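Local coordinates for protein Uly1 (Catenovulum maritimum, PDB 7DRQ) that probably cleaves ulvan, a polysaccharide of green algae, as a calcium-binding lyase of polysaccharide lyase family 24 with a beta-propeller fold, at residues 62-67 with 73-78; 271-276 with 305-310; 364-367 with 372-375; 394-399 with 429-434. All coordinates share one frame; numbering follows the deposited sequence.

Followed from the N terminus, the four contacts come strictly in series: each loop closes before the next opens, and none nest or cross. Contact 1 closes a short turn between strands 59-65 and 73-80, neighbours in one antiparallel sheet of the beta-propeller. Contact 2 closes a longer loop, bringing 305-310 against strand 272-280 although strand 290-298 lies between them in the pairing. Contact 3 is again a hairpin, joining strands 359-369 and 372-383. Contact 4 ties the loop following strand 391-393, in the sheet of contact 3, to 429-434, which lead into strand 432-436 of the next sheet. Contacts 3 and 4 approach to about 6 Å between nearest atoms; contacts 1 and 3 lie on opposite sides of the chain centre.

Contact 1. Residues 62-67 with 73-78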
loop_
_atom_site.group_PDB
_atom_site.type_symbol
_atom_site.label_atom_id
_atom_site.label_comp_id
_atom_site.label_asym_id
_atom_site.label_seq_id
_atom_site.Cartn_x
_atom_site.Cartn_y
_atom_site.Cartn_z
HETATM N N MSE A 62 -4.045 -1.278 -13.876
HETATM C CA MSE A 62 -3.207 -0.239 -13.281
HETATM C C MSE A 62 -3.994 1.045 -13.071
HETATM O O MSE A 62 -4.703 1.496 -13.968
HETATM C CB MSE A 62 -1.990 0.032 -14.164
HETATM C CG MSE A 62 -1.076 -1.164 -14.291
HETATM SE SE MSE A 62 0.252 -0.824 -15.709
HETATM C CE MSE A 62 -0.752 -1.393 -17.270
ATOM N N THR A 63 -3.863 1.634 -11.886
ATOM C CA THR A 63 -4.538 2.881 -11.566
ATOM C C THR A 63 -3.540 4.031 -11.558
ATOM O O THR A 63 -2.338 3.840 -11.384
ATOM C CB THR A 63 -5.234 2.813 -10.206
ATOM O OG1 THR A 63 -4.251 2.704 -9.171
ATOM C CG2 THR A 63 -6.192 1.614 -10.138
ATOM N N TRP A 64 -4.072 5.238 -11.723
ATOM C CA TRP A 64 -3.287 6.464 -11.714
ATOM C C TRP A 64 -4.250 7.640 -11.741
ATOM O O TRP A 64 -5.374 7.520 -12.233
ATOM C CB TRP A 64 -2.314 6.527 -12.908
ATOM C CG TRP A 64 -2.921 6.218 -14.274
ATOM C CD1 TRP A 64 -3.338 4.995 -14.733
ATOM C CD2 TRP A 64 -3.128 7.135 -15.353
ATOM N NE1 TRP A 64 -3.799 5.104 -16.029
ATOM C CE2 TRP A 64 -3.688 6.405 -16.429
ATOM C CE3 TRP A 64 -2.904 8.506 -15.518
ATOM C CZ2 TRP A 64 -4.032 7.001 -17.634
ATOM C CZ3 TRP A 64 -3.238 9.093 -16.724
ATOM C CH2 TRP A 64 -3.791 8.345 -17.769
ATOM N N TYR A 65 -3.808 8.762 -11.186
ATOM C CA TYR A 65 -4.443 10.050 -11.440
ATOM C C TYR A 65 -3.828 10.667 -12.687
ATOM O O TYR A 65 -2.618 10.554 -12.908
ATOM C CB TYR A 65 -4.233 11.003 -10.264
ATOM C CG TYR A 65 -4.946 10.623 -9.001
ATOM C CD1 TYR A 65 -6.303 10.899 -8.835
ATOM C CD2 TYR A 65 -4.260 10.007 -7.957
ATOM C CE1 TYR A 65 -6.956 10.557 -7.669
ATOM C CE2 TYR A 65 -4.910 9.662 -6.792
ATOM C CZ TYR A 65 -6.249 9.946 -6.652
ATOM O OH TYR A 65 -6.866 9.597 -5.481
ATOM N N ARG A 66 -4.655 11.344 -13.485
ATOM C CA ARG A 66 -4.213 11.990 -14.717
ATOM C C ARG A 66 -3.898 13.467 -14.481
ATOM O O ARG A 66 -4.631 14.163 -13.774
ATOM C CB ARG A 66 -5.287 11.851 -15.801
ATOM C CG ARG A 66 -4.865 12.448 -17.150
ATOM C CD ARG A 66 -5.938 12.214 -18.210
ATOM N NE ARG A 66 -7.136 12.968 -17.868
ATOM C CZ ARG A 66 -8.341 12.748 -18.373
ATOM N NH1 ARG A 66 -8.522 11.789 -19.273
ATOM N NH2 ARG A 66 -9.361 13.495 -17.971
ATOM N N GLY A 67 -2.796 13.953 -15.082
ATOM C CA GLY A 67 -2.441 15.353 -14.953
ATOM C C GLY A 67 -3.100 16.210 -16.029
ATOM O O GLY A 67 -3.731 15.701 -16.955
ATOM N N HIS A 73 -8.071 13.408 -12.720
ATOM C CA HIS A 73 -9.111 12.385 -12.705
ATOM C C HIS A 73 -8.542 11.020 -12.351
ATOM O O HIS A 73 -7.398 10.689 -12.681
ATOM C CB HIS A 73 -9.807 12.298 -14.061
ATOM C CG HIS A 73 -10.862 13.339 -14.259
ATOM N ND1 HIS A 73 -12.179 13.133 -13.912
ATOM C CD2 HIS A 73 -10.797 14.587 -14.778
ATOM C CE1 HIS A 73 -12.881 14.214 -14.201
ATOM N NE2 HIS A 73 -12.064 15.116 -14.718
ATOM N N VAL A 74 -9.366 10.233 -11.663
ATOM C CA VAL A 74 -9.047 8.840 -11.362
ATOM C C VAL A 74 -9.118 8.014 -12.642
ATOM O O VAL A 74 -10.130 8.032 -13.353
ATOM C CB VAL A 74 -10.020 8.300 -10.301
ATOM C CG1 VAL A 74 -9.933 6.782 -10.207
ATOM C CG2 VAL A 74 -9.755 8.959 -8.933
HETATM N N MSE A 75 -8.047 7.280 -12.942
HETATM C CA MSE A 75 -7.992 6.462 -14.163
HETATM C C MSE A 75 -7.757 4.996 -13.858
HETATM O O MSE A 75 -7.060 4.660 -12.907
HETATM C CB MSE A 75 -6.879 6.929 -15.108
HETATM C CG MSE A 75 -6.709 8.432 -15.228
HETATM SE SE MSE A 75 -8.195 9.270 -16.159
HETATM C CE MSE A 75 -8.095 8.384 -17.905
ATOM N N LEU A 76 -8.312 4.121 -14.702
ATOM C CA LEU A 76 -8.086 2.686 -14.614
ATOM C C LEU A 76 -7.722 2.172 -15.999
ATOM O O LEU A 76 -8.513 2.307 -16.936
ATOM C CB LEU A 76 -9.326 1.964 -14.068
ATOM C CG LEU A 76 -9.230 0.433 -14.154
ATOM C CD1 LEU A 76 -8.063 -0.075 -13.305
ATOM C CD2 LEU A 76 -10.548 -0.238 -13.746
ATOM N N THR A 77 -6.521 1.614 -16.132
ATOM C CA THR A 77 -6.018 1.087 -17.399
ATOM C C THR A 77 -5.924 -0.427 -17.312
ATOM O O THR A 77 -5.506 -0.975 -16.284
ATOM C CB THR A 77 -4.634 1.660 -17.730
ATOM O OG1 THR A 77 -4.716 3.081 -17.870
ATOM C CG2 THR A 77 -4.100 1.062 -19.045
ATOM N N ARG A 78 -6.323 -1.108 -18.380
ATOM C CA ARG A 78 -6.203 -2.555 -18.449
ATOM C C ARG A 78 -5.369 -2.905 -19.667
ATOM O O ARG A 78 -5.746 -2.563 -20.790
ATOM C CB ARG A 78 -7.578 -3.225 -18.529
ATOM C CG ARG A 78 -7.500 -4.751 -18.480
ATOM C CD ARG A 78 -8.870 -5.385 -18.718
ATOM N NE ARG A 78 -9.301 -5.192 -20.104
ATOM C CZ ARG A 78 -10.455 -5.625 -20.602
ATOM N NH1 ARG A 78 -11.315 -6.301 -19.831
ATOM N NH2 ARG A 78 -10.759 -5.385 -21.877
#
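Met75 lies across one face of the Trp64 indole while Thr77 meets the edge of the same ring. The CH-pi contact is almost exactly vertical: Met75 CG stands 3.6 Å from the centroid of the Trp64 six-membered ring, only 2° off its normal, and the selenium (atom SE of the selenomethionine) sits farther out above that face, in a Met-aromatic contact. At the edge, Trp64 NE1 donates to Thr77 OG1 at 2.9 Å and 171°, with the hydroxyl in the ring plane; OG1 is also bonded to Thr88 OG1. Trp64 reaches this position because CG stands between its backbone N and carbonyl carbon (chi1 49°), which swings the indole over the partner strand. These strands, 59-65 and 73-80, form an antiparallel hairpin at the middle of a four-stranded sheet of the propeller. Met62 pairs with Thr77 through reciprocal backbone bonds, both 2.8 Å between N and O. Replacing Trp64 by a leucine would probably leave Thr77 OG1 without its N-H donor and Met75 without a flat surface to lie on. Beyond the indole, Arg66 continues the packing: Met75 SE lies over one face of its guanidinium, 4.1 Å from Arg66 CZ, and Asp71 and Glu90 hold the charge by salt bridges. On the reverse face, Tyr65 and Val74 run side by side, with Tyr65 CE1 3.5 Å from Val74 CG2.

Contact 2. Residues 271-276 with 305-310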
loop_
_atom_site.group_PDB
_atom_site.type_symbol
_atom_site.label_atom_id
_atom_site.label_comp_id
_atom_site.label_asym_id
_atom_site.label_seq_id
_atom_site.Cartn_x
_atom_site.Cartn_y
_atom_site.Cartn_z
ATOM N N GLY A 271 0.346 -19.199 1.733
ATOM C CA GLY A 271 -0.963 -19.795 1.940
ATOM C C GLY A 271 -1.741 -19.305 3.142
ATOM O O GLY A 271 -2.732 -19.947 3.521
ATOM N N LYS A 272 -1.335 -18.204 3.767
ATOM C CA LYS A 272 -2.019 -17.717 4.957
ATOM C C LYS A 272 -2.096 -16.199 4.950
ATOM O O LYS A 272 -1.232 -15.513 4.411
ATOM C CB LYS A 272 -1.324 -18.156 6.249
ATOM C CG LYS A 272 -1.196 -19.662 6.408
ATOM C CD LYS A 272 -0.516 -20.037 7.724
ATOM C CE LYS A 272 -0.296 -21.552 7.773
ATOM N NZ LYS A 272 0.402 -21.958 9.017
ATOM N N ILE A 273 -3.140 -15.688 5.581
ATOM C CA ILE A 273 -3.250 -14.266 5.863
ATOM C C ILE A 273 -2.362 -13.948 7.060
ATOM O O ILE A 273 -2.463 -14.602 8.100
ATOM C CB ILE A 273 -4.713 -13.896 6.138
ATOM C CG1 ILE A 273 -5.526 -14.022 4.852
ATOM C CG2 ILE A 273 -4.819 -12.508 6.699
ATOM C CD1 ILE A 273 -7.031 -14.041 5.090
ATOM N N ARG A 274 -1.457 -12.975 6.904
ATOM C CA ARG A 274 -0.527 -12.614 7.976
ATOM C C ARG A 274 -0.348 -11.101 8.023
ATOM O O ARG A 274 -0.815 -10.366 7.150
ATOM C CB ARG A 274 0.846 -13.297 7.805
ATOM C CG ARG A 274 0.826 -14.633 7.071
ATOM C CD ARG A 274 2.211 -15.291 6.996
ATOM N NE ARG A 274 2.125 -16.581 6.309
ATOM C CZ ARG A 274 2.506 -17.748 6.833
ATOM N NH1 ARG A 274 3.042 -17.799 8.052
ATOM N NH2 ARG A 274 2.357 -18.866 6.127
ATOM N N ILE A 275 0.332 -10.626 9.067
ATOM C CA ILE A 275 0.623 -9.204 9.212
ATOM C C ILE A 275 2.014 -9.028 9.809
ATOM O O ILE A 275 2.452 -9.816 10.654
ATOM C CB ILE A 275 -0.449 -8.506 10.082
ATOM C CG1 ILE A 275 -0.333 -6.978 9.983
ATOM C CG2 ILE A 275 -0.357 -9.006 11.524
ATOM C CD1 ILE A 275 -1.474 -6.223 10.697
ATOM N N GLY A 276 2.724 -8.016 9.334
ATOM C CA GLY A 276 3.938 -7.556 9.989
ATOM C C GLY A 276 3.804 -6.068 10.215
ATOM O O GLY A 276 3.218 -5.360 9.397
ATOM N N THR A 305 -9.923 -16.059 12.762
ATOM C CA THR A 305 -9.542 -16.695 14.016
ATOM C C THR A 305 -8.164 -17.324 13.873
ATOM O O THR A 305 -7.506 -17.189 12.836
ATOM C CB THR A 305 -10.578 -17.746 14.426
ATOM O OG1 THR A 305 -10.561 -18.823 13.477
ATOM C CG2 THR A 305 -11.976 -17.131 14.448
ATOM N N GLN A 306 -7.721 -18.013 14.931
ATOM C CA GLN A 306 -6.500 -18.826 14.878
ATOM C C GLN A 306 -5.257 -17.983 14.601
ATOM O O GLN A 306 -4.364 -18.395 13.857
ATOM C CB GLN A 306 -6.624 -19.927 13.824
ATOM C CG GLN A 306 -7.761 -20.911 14.069
ATOM C CD GLN A 306 -7.804 -21.970 12.993
ATOM O OE1 GLN A 306 -6.819 -22.684 12.774
ATOM N NE2 GLN A 306 -8.927 -22.064 12.292
ATOM N N TRP A 307 -5.207 -16.793 15.184
ATOM C CA TRP A 307 -4.047 -15.925 15.026
ATOM C C TRP A 307 -2.949 -16.322 16.000
ATOM O O TRP A 307 -3.208 -16.596 17.181
ATOM C CB TRP A 307 -4.439 -14.466 15.244
ATOM C CG TRP A 307 -5.043 -13.854 14.020
ATOM C CD1 TRP A 307 -6.363 -13.812 13.690
ATOM C CD2 TRP A 307 -4.336 -13.202 12.950
ATOM N NE1 TRP A 307 -6.532 -13.166 12.484
ATOM C CE2 TRP A 307 -5.301 -12.788 12.005
ATOM C CE3 TRP A 307 -2.985 -12.930 12.703
ATOM C CZ2 TRP A 307 -4.960 -12.112 10.833
ATOM C CZ3 TRP A 307 -2.641 -12.248 11.526
ATOM C CH2 TRP A 307 -3.624 -11.857 10.610
ATOM N N LYS A 308 -1.711 -16.334 15.501
ATOM C CA LYS A 308 -0.568 -16.843 16.240
ATOM C C LYS A 308 0.642 -15.942 16.024
ATOM O O LYS A 308 0.745 -15.246 15.016
ATOM C CB LYS A 308 -0.226 -18.272 15.810
ATOM C CG LYS A 308 -1.462 -19.166 15.693
ATOM C CD LYS A 308 -1.164 -20.599 16.006
ATOM C CE LYS A 308 -2.456 -21.394 16.182
ATOM N NZ LYS A 308 -2.702 -22.300 15.040
ATOM N N ASN A 309 1.568 -15.971 16.979
ATOM C CA ASN A 309 2.829 -15.270 16.788
ATOM C C ASN A 309 3.822 -16.206 16.097
ATOM O O ASN A 309 3.488 -17.332 15.723
ATOM C CB ASN A 309 3.356 -14.713 18.115
ATOM C CG ASN A 309 3.701 -15.795 19.133
ATOM O OD1 ASN A 309 3.915 -16.957 18.792
ATOM N ND2 ASN A 309 3.771 -15.397 20.405
ATOM N N TYR A 310 5.062 -15.740 15.906
ATOM C CA TYR A 310 5.978 -16.519 15.080
ATOM C C TYR A 310 6.327 -17.852 15.719
ATOM O O TYR A 310 6.680 -18.794 15.001
ATOM C CB TYR A 310 7.256 -15.726 14.771
ATOM C CG TYR A 310 8.329 -15.795 15.843
ATOM C CD1 TYR A 310 8.309 -14.938 16.938
ATOM C CD2 TYR A 310 9.376 -16.706 15.742
ATOM C CE1 TYR A 310 9.295 -14.999 17.920
ATOM C CE2 TYR A 310 10.362 -16.770 16.704
ATOM C CZ TYR A 310 10.323 -15.921 17.787
ATOM O OH TYR A 310 11.324 -16.004 18.725
#
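Trp307 reaches with CZ2, CH2 and CZ3 of its six-membered ring to Ile273 and Ile275, and nearly all the buried surface comes from these three residues. The ring carbon Trp307 CH2 comes 4.1 Å from Ile273 CG2, with the two side chains crossing at a slant. One carbon farther round, Trp307 CZ3 lies 4.0 Å from Ile275 CG2, and there the side chains meet at about a right angle. Between the two isoleucines Trp307 CH2 also meets the strand backbone, 3.9 Å from Ile273 O. No hydrogen bond crosses, and the nearest CA atoms, those of Arg274 and Trp307, are 8.5 Å apart, so the indole spans the distance. This separation follows from the sheet: strand 290-298 pairs with 272-280 and also with 307-308, so the contact joins strands that are not direct neighbours within one antiparallel sheet of the propeller. Ile273 CG2 is anti to its own backbone N (the CG1 torsion, chi1, is -69°), which turns that methyl rather than the longer ethyl branch to the indole. An alanine in place of Trp307 is likely to open a gap beside both isoleucines and leave Gly303 O without the NE1 donor it receives. Phe246 meets the indole edge-to-face and also touches Ile275, while Met317 packs on the tryptophan and Met266 on both isoleucines.

Contact 3. Residues 364-367 with 372-375; sequences QTNE and KVIK
Glu367 holds residues 372-375 with both its backbone polar atoms, but through two different partners. Its N-H goes to Lys375 O at 2.8 Å (159°), while Glu367 O accepts from Ile374 N, also at 2.8 Å (163°). Setting one residue against two consecutive ones has the pattern of a beta bulge, and the short strand axes diverge accordingly, at 105°. The same two oxygens take CA-H contacts as well, Lys375 O from Asn366 CA and Glu367 O from Val373 CA. Among the side chains, Gln364 NE2 donates to Asn366 OD1 at 2.9 Å, in the carbonyl plane and on a lone pair. The Glu367 chain, extended from CG onward, carries its carboxylate past Ile374, whose CD1 packs 3.9 Å from Glu367 CD. There OE2 is bonded to Gln342 NE2; OE1 lies along the aliphatic part of Lys375, and at 4.6 Å from Lys375 NZ is too far for a salt bridge. Asn366 CB touches Val373 CG1 at 3.8 Å. Along strand 359-369 the backbone of Asn366 bonds to Ser344, whereas Thr365 bonds to Val377, so the strand lies between 343-344 and 372-383 in the antiparallel sheet.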
loop_
_atom_site.group_PDB
_atom_site.type_symbol
_atom_site.label_atom_id
_atom_site.label_comp_id
_atom_site.label_asym_id
_atom_site.label_seq_id
_atom_site.Cartn_x
_atom_site.Cartn_y
_atom_site.Cartn_z
ATOM N N GLN A 364 14.520 -0.170 8.711
ATOM C CA GLN A 364 15.514 0.896 8.737
ATOM C C GLN A 364 15.397 1.613 10.074
ATOM O O GLN A 364 14.331 2.136 10.414
ATOM C CB GLN A 364 15.337 1.888 7.592
ATOM C CG GLN A 364 16.468 2.912 7.569
ATOM C CD GLN A 364 16.302 3.974 6.506
ATOM O OE1 GLN A 364 15.557 3.796 5.538
ATOM N NE2 GLN A 364 17.015 5.088 6.672
ATOM N N THR A 365 16.488 1.633 10.825
ATOM C CA THR A 365 16.517 2.220 12.160
ATOM C C THR A 365 17.576 3.312 12.163
ATOM O O THR A 365 18.764 3.021 11.993
ATOM C CB THR A 365 16.825 1.147 13.207
ATOM O OG1 THR A 365 15.824 0.121 13.131
ATOM C CG2 THR A 365 16.841 1.747 14.639
ATOM N N ASN A 366 17.158 4.561 12.357
ATOM C CA ASN A 366 18.068 5.695 12.228
ATOM C C ASN A 366 18.429 6.266 13.593
ATOM O O ASN A 366 17.592 6.306 14.501
ATOM C CB ASN A 366 17.452 6.799 11.372
ATOM C CG ASN A 366 17.084 6.315 9.991
ATOM O OD1 ASN A 366 17.846 5.581 9.361
ATOM N ND2 ASN A 366 15.908 6.704 9.518
ATOM N N GLU A 367 19.671 6.726 13.724
ATOM C CA GLU A 367 20.077 7.489 14.898
ATOM C C GLU A 367 19.824 8.968 14.641
ATOM O O GLU A 367 20.233 9.502 13.606
ATOM C CB GLU A 367 21.549 7.254 15.239
ATOM C CG GLU A 367 21.929 7.912 16.584
ATOM C CD GLU A 367 23.299 7.510 17.080
ATOM O OE1 GLU A 367 24.010 6.818 16.332
ATOM O OE2 GLU A 367 23.662 7.887 18.222
ATOM N N LYS A 372 18.641 15.528 13.275
ATOM C CA LYS A 372 19.159 15.037 12.008
ATOM C C LYS A 372 19.490 13.558 12.140
ATOM O O LYS A 372 19.939 13.101 13.194
ATOM C CB LYS A 372 20.410 15.821 11.585
ATOM C CG LYS A 372 20.837 15.610 10.151
ATOM C CD LYS A 372 21.933 16.598 9.766
ATOM C CE LYS A 372 21.338 17.891 9.198
ATOM N NZ LYS A 372 22.341 18.992 9.133
ATOM N N VAL A 373 19.278 12.815 11.055
ATOM C CA VAL A 373 19.740 11.434 10.998
ATOM C C VAL A 373 21.253 11.442 10.830
ATOM O O VAL A 373 21.777 12.001 9.861
ATOM C CB VAL A 373 19.067 10.675 9.844
ATOM C CG1 VAL A 373 19.716 9.312 9.665
ATOM C CG2 VAL A 373 17.579 10.543 10.095
ATOM N N ILE A 374 21.965 10.820 11.767
ATOM C CA ILE A 374 23.422 10.730 11.685
ATOM C C ILE A 374 23.899 9.321 11.401
ATOM O O ILE A 374 25.099 9.124 11.143
ATOM C CB ILE A 374 24.105 11.273 12.960
ATOM C CG1 ILE A 374 23.790 10.399 14.182
ATOM C CG2 ILE A 374 23.717 12.731 13.202
ATOM C CD1 ILE A 374 24.672 10.680 15.377
ATOM N N LYS A 375 23.004 8.337 11.416
ATOM C CA LYS A 375 23.374 6.956 11.151
ATOM C C LYS A 375 22.120 6.217 10.712
ATOM O O LYS A 375 21.051 6.410 11.295
ATOM C CB LYS A 375 23.986 6.305 12.397
ATOM C CG LYS A 375 24.294 4.835 12.243
ATOM C CD LYS A 375 24.773 4.257 13.562
ATOM C CE LYS A 375 26.149 3.662 13.429
ATOM N NZ LYS A 375 26.789 3.511 14.773
#

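Contact 4. Residues 394-399 with 429-434; sequences TDFPPA and NDFTRV
Asp395 stands at the centre of an inverse gamma turn, closed by a weak bond from Phe396 N to Thr394 O, and its carbonyl receives the side chain of Asn429. Asn429 ND2 donates to Asp395 O at 2.9 Å with an N-H...O angle of 171°; the oxygen lies in the amide plane, whereas the donor is tilted from the plane of the carbonyl. A chi1 of -172° turns the Asn429 amide away from its own backbone N and across to the turn. A water adds a second link, 3.2 Å from Asp395 O and 3.0 Å from Asn429 OD1, and OD1 is bonded to His380 ND1 as well. The contact thus joins two consecutive antiparallel sheets of the propeller: residues 394-399 follow strand 391-393 of one, and residues 429-434 run into strand 432-436, an outermost strand of the other. Beside the polar link, two phenylalanines meet edge-to-face with an offset. The edge of Phe396 is directed to the face of Phe431, the planes 69° apart and the centroids 6.0 Å, and the nearest approach is Phe396 CE1 to Phe431 CE1 at 3.9 Å. Another part of the Phe396 edge, CD1, faces Asn429 OD1 at 3.7 Å. Pro397 CD packs above the Phe396 ring, offset toward its rim. Ile411 of strand 408-415 touches both phenylalanine side chains.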
loop_
_atom_site.group_PDB
_atom_site.type_symbol
_atom_site.label_atom_id
_atom_site.label_comp_id
_atom_site.label_asym_id
_atom_site.label_seq_id
_atom_site.Cartn_x
_atom_site.Cartn_y
_atom_site.Cartn_z
ATOM N N THR A 394 22.535 -6.771 10.732
ATOM C CA THR A 394 22.570 -5.456 10.098
ATOM C C THR A 394 23.429 -5.460 8.848
ATOM O O THR A 394 23.660 -4.401 8.254
ATOM C CB THR A 394 23.067 -4.385 11.074
ATOM O OG1 THR A 394 24.411 -4.685 11.467
ATOM C CG2 THR A 394 22.181 -4.358 12.309
ATOM N N ASP A 395 23.901 -6.635 8.432
ATOM C CA ASP A 395 24.637 -6.781 7.177
ATOM C C ASP A 395 23.626 -6.948 6.042
ATOM O O ASP A 395 23.440 -8.022 5.464
ATOM C CB ASP A 395 25.608 -7.951 7.277
ATOM C CG ASP A 395 26.487 -8.094 6.048
ATOM O OD1 ASP A 395 26.484 -7.186 5.193
ATOM O OD2 ASP A 395 27.191 -9.119 5.944
ATOM N N PHE A 396 22.959 -5.833 5.722
ATOM C CA PHE A 396 21.853 -5.789 4.775
ATOM C C PHE A 396 21.884 -4.459 4.033
ATOM O O PHE A 396 22.135 -3.419 4.659
ATOM C CB PHE A 396 20.509 -5.964 5.501
ATOM C CG PHE A 396 19.337 -6.110 4.581
ATOM C CD1 PHE A 396 19.145 -7.286 3.868
ATOM C CD2 PHE A 396 18.432 -5.077 4.421
ATOM C CE1 PHE A 396 18.064 -7.428 3.004
ATOM C CE2 PHE A 396 17.347 -5.209 3.558
ATOM C CZ PHE A 396 17.167 -6.388 2.844
ATOM N N PRO A 397 21.637 -4.449 2.724
ATOM C CA PRO A 397 21.782 -3.204 1.951
ATOM C C PRO A 397 20.621 -2.260 2.200
ATOM O O PRO A 397 19.624 -2.633 2.842
ATOM C CB PRO A 397 21.802 -3.700 0.493
ATOM C CG PRO A 397 20.997 -4.931 0.526
ATOM C CD PRO A 397 21.341 -5.593 1.845
ATOM N N PRO A 398 20.707 -1.022 1.710
ATOM C CA PRO A 398 19.596 -0.078 1.896
ATOM C C PRO A 398 18.376 -0.410 1.054
ATOM O O PRO A 398 18.008 0.367 0.171
ATOM C CB PRO A 398 20.205 1.267 1.471
ATOM C CG PRO A 398 21.686 1.061 1.534
ATOM C CD PRO A 398 21.889 -0.360 1.135
ATOM N N ALA A 399 17.737 -1.543 1.306
ATOM C CA ALA A 399 16.520 -1.902 0.594
ATOM C C ALA A 399 15.322 -1.656 1.501
ATOM O O ALA A 399 15.409 -1.833 2.710
ATOM C CB ALA A 399 16.557 -3.364 0.149
ATOM N N ASN A 429 20.541 -14.924 4.126
ATOM C CA ASN A 429 20.855 -13.525 3.853
ATOM C C ASN A 429 21.868 -13.401 2.712
ATOM O O ASN A 429 22.641 -12.438 2.656
ATOM C CB ASN A 429 21.378 -12.846 5.122
ATOM C CG ASN A 429 21.555 -11.340 4.969
ATOM O OD1 ASN A 429 20.718 -10.640 4.379
ATOM N ND2 ASN A 429 22.667 -10.838 5.491
ATOM N N ASP A 430 21.862 -14.346 1.774
ATOM C CA ASP A 430 22.923 -14.423 0.759
ATOM C C ASP A 430 22.366 -13.965 -0.589
ATOM O O ASP A 430 21.928 -14.773 -1.413
ATOM C CB ASP A 430 23.486 -15.827 0.684
ATOM C CG ASP A 430 24.208 -16.228 1.956
ATOM O OD1 ASP A 430 24.947 -15.387 2.519
ATOM O OD2 ASP A 430 24.030 -17.386 2.391
ATOM N N PHE A 431 22.408 -12.660 -0.813
ATOM C CA PHE A 431 21.886 -12.079 -2.035
ATOM C C PHE A 431 22.956 -12.016 -3.111
ATOM O O PHE A 431 24.141 -11.819 -2.828
ATOM C CB PHE A 431 21.340 -10.673 -1.775
ATOM C CG PHE A 431 20.067 -10.668 -0.987
ATOM C CD1 PHE A 431 20.103 -10.705 0.398
ATOM C CD2 PHE A 431 18.838 -10.653 -1.633
ATOM C CE1 PHE A 431 18.914 -10.717 1.144
ATOM C CE2 PHE A 431 17.646 -10.658 -0.902
ATOM C CZ PHE A 431 17.692 -10.688 0.486
ATOM N N THR A 432 22.517 -12.185 -4.354
ATOM C CA THR A 432 23.343 -11.924 -5.523
ATOM C C THR A 432 22.511 -11.161 -6.542
ATOM O O THR A 432 21.299 -11.377 -6.658
ATOM C CB THR A 432 23.873 -13.215 -6.158
ATOM O OG1 THR A 432 22.774 -14.017 -6.593
ATOM C CG2 THR A 432 24.704 -14.014 -5.177
ATOM N N ARG A 433 23.164 -10.271 -7.294
ATOM C CA ARG A 433 22.445 -9.576 -8.351
ATOM C C ARG A 433 22.218 -10.515 -9.531
ATOM O O ARG A 433 23.162 -11.102 -10.069
ATOM C CB ARG A 433 23.185 -8.326 -8.818
ATOM C CG ARG A 433 22.318 -7.537 -9.792
ATOM C CD ARG A 433 22.713 -6.092 -9.898
ATOM N NE ARG A 433 22.455 -5.353 -8.671
ATOM C CZ ARG A 433 22.600 -4.039 -8.569
ATOM N NH1 ARG A 433 22.995 -3.335 -9.625
ATOM N NH2 ARG A 433 22.357 -3.427 -7.425
ATOM N N VAL A 434 20.960 -10.651 -9.939
ATOM C CA VAL A 434 20.576 -11.581 -10.991
ATOM C C VAL A 434 19.896 -10.892 -12.162
ATOM O O VAL A 434 19.575 -11.554 -13.156
ATOM C CB VAL A 434 19.681 -12.706 -10.431
ATOM C CG1 VAL A 434 20.506 -13.662 -9.565
ATOM C CG2 VAL A 434 18.577 -12.113 -9.585
HETATM O O HOH W 1 22.284 -8.854 2.621
#